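Local coordinates for protein scytalidopepsin B (Scytalidium lignicola, PDB 2IFR) that hydrolyses peptide bonds in acid as a glutamic endopeptidase of the A4 family, at residues 105-109 and 110-114. Sequence-based numbering, arbitrary orientation.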
loop_
_atom_site.group_PDB
_atom_site.type_symbol
_atom_site.label_atom_id
_atom_site.label_comp_id
_atom_site.label_asym_id
_atom_site.label_seq_id
_atom_site.Cartn_x
_atom_site.Cartn_y
_atom_site.Cartn_z
ATOM N N LEU A 105 -1.171 8.902 7.953
ATOM C CA LEU A 105 -0.881 9.414 6.610
ATOM C C LEU A 105 -0.635 10.894 6.767
ATOM O O LEU A 105 -1.532 11.639 7.277
ATOM C CB LEU A 105 -2.100 9.190 5.716
ATOM C CG LEU A 105 -1.909 8.700 4.299
ATOM C CD1 LEU A 105 -0.892 7.554 4.295
ATOM C CD2 LEU A 105 -3.239 8.252 3.742
ATOM N N GLU A 106 0.544 11.363 6.384
ATOM C CA GLU A 106 0.832 12.780 6.502
ATOM C C GLU A 106 1.304 13.417 5.190
ATOM O O GLU A 106 2.361 12.983 4.591
ATOM C CB GLU A 106 1.886 13.018 7.588
ATOM C CG GLU A 106 2.166 14.489 7.810
ATOM C CD GLU A 106 3.214 14.747 8.884
ATOM O OE1 GLU A 106 3.602 15.920 9.048
ATOM O OE2 GLU A 106 3.652 13.789 9.564
ATOM N N ASN A 107 0.564 14.419 4.711
ATOM C CA ASN A 107 0.969 15.123 3.502
ATOM C C ASN A 107 1.991 16.156 3.939
ATOM O O ASN A 107 1.630 17.268 4.468
ATOM C CB ASN A 107 -0.212 15.814 2.842
ATOM C CG ASN A 107 0.157 16.412 1.503
ATOM O OD1 ASN A 107 1.340 16.908 1.328
ATOM N ND2 ASN A 107 -0.727 16.403 0.631
ATOM N N LEU A 108 3.262 15.828 3.760
ATOM C CA LEU A 108 4.325 16.718 4.168
ATOM C C LEU A 108 4.316 17.987 3.355
ATOM O O LEU A 108 4.902 19.018 3.769
ATOM C CB LEU A 108 5.675 16.039 4.015
ATOM C CG LEU A 108 5.838 14.696 4.712
ATOM C CD1 LEU A 108 7.279 14.195 4.484
ATOM C CD2 LEU A 108 5.545 14.843 6.202
ATOM N N THR A 109 3.653 17.971 2.215
ATOM C CA THR A 109 3.647 19.172 1.396
ATOM C C THR A 109 2.623 20.196 1.886
ATOM O O THR A 109 2.887 21.428 1.839
ATOM C CB THR A 109 3.381 18.812 -0.083
ATOM O OG1 THR A 109 4.366 17.860 -0.508
ATOM C CG2 THR A 109 3.489 20.048 -0.965
ATOM N N THR A 110 1.482 19.731 2.373
ATOM C CA THR A 110 0.426 20.639 2.836
ATOM C C THR A 110 0.387 20.825 4.360
ATOM O O THR A 110 -0.254 21.805 4.883
ATOM C CB THR A 110 -0.946 20.131 2.395
ATOM O OG1 THR A 110 -1.196 18.863 3.008
ATOM C CG2 THR A 110 -0.987 19.961 0.877
ATOM N N GLY A 111 1.040 19.927 5.085
ATOM C CA GLY A 111 1.034 20.011 6.530
ATOM C C GLY A 111 -0.174 19.322 7.152
ATOM O O GLY A 111 -0.435 19.493 8.375
ATOM N N GLN A 112 -0.926 18.552 6.372
ATOM C CA GLN A 112 -2.096 17.855 6.912
ATOM C C GLN A 112 -1.713 16.458 7.351
ATOM O O GLN A 112 -0.774 15.803 6.747
ATOM C CB GLN A 112 -3.186 17.751 5.875
ATOM C CG GLN A 112 -3.371 18.995 5.079
ATOM C CD GLN A 112 -4.202 18.733 3.850
ATOM O OE1 GLN A 112 -5.477 18.901 3.897
ATOM N NE2 GLN A 112 -3.566 18.329 2.828
ATOM N N LYS A 113 -2.425 15.953 8.351
ATOM C CA LYS A 113 -2.127 14.643 8.889
ATOM C C LYS A 113 -3.357 13.987 9.480
ATOM O O LYS A 113 -4.220 14.656 10.159
ATOM C CB LYS A 113 -1.030 14.773 9.935
ATOM C CG LYS A 113 -0.647 13.485 10.608
ATOM C CD LYS A 113 0.575 13.706 11.461
ATOM C CE LYS A 113 0.796 12.545 12.407
ATOM N NZ LYS A 113 2.016 12.749 13.230
ATOM N N VAL A 114 -3.479 12.695 9.219
ATOM C CA VAL A 114 -4.592 11.907 9.700
ATOM C C VAL A 114 -4.057 10.627 10.308
ATOM O O VAL A 114 -2.942 10.111 9.921
ATOM C CB VAL A 114 -5.547 11.535 8.546
ATOM C CG1 VAL A 114 -6.322 12.756 8.086
ATOM C CG2 VAL A 114 -4.740 10.993 7.370
#
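Asn107 and Thr110 meet where the hairpin of strands 100-107 and 112-118 turns round. The amide oxygen OD1 of Asn107 accepts two backbone N-H groups: Thr109 N at 2.7 Å, lying in the carbonyl plane, completes an Asx turn, while Thr110 N at 3.0 Å comes from above that plane. With CG anti to the backbone N (chi1 -173°), the amide is carried in among these donors, and the side chains of Asn107 and Thr110 cross at about a right angle. Asparagine suits the place because its other end donates: ND2 bonds Thr82 O and Asp87 OD2, which holds the amide's rotation.

The chain reverses through Leu108 to Thr110, and a G1 beta bulge, with Gly111 and Gln112 both facing Asn107, leads into the returning strand. Gly111 N gives Asn107 O a 2.8 Å bond, and Thr110 N and Gln112 N add weak ones. Gly111 has positive phi (86°), where a CB would press on the preceding carbonyl. Beyond the bulge, Asn107 N bonds Gln112 O, and Leu105 and Val114 form a hydrogen-bonded antiparallel pair, Leu105 N to Val114 O and Val114 N to Leu105 O, both 2.9 Å.

Apolar packing adds to this pair on the face shared with Asn107: Val114 CG2 lies 3.6 Å from Leu105 CB, and both side chains touch Phe78. On the other face, Glu106 and Lys113 form the non-hydrogen-bonded pair. Their extended chains cross obliquely, Glu106 OE2 reaching Lys113 CD at 3.6 Å; the charged ends, with Lys113 NZ 4.1 Å from Glu106 OE2, fall beyond salt-bridge distance.

The chemistry thus divides by face: an inner side, with Leu105 and Asn107 buried, and an outer one where opposite charges probably attract only modestly. The Asn107 amide helps both to shape this surface turn and to anchor it to the loop holding Thr82 and Asp87; Thr109 OG1, bonded to Ser88 N, is a further tie.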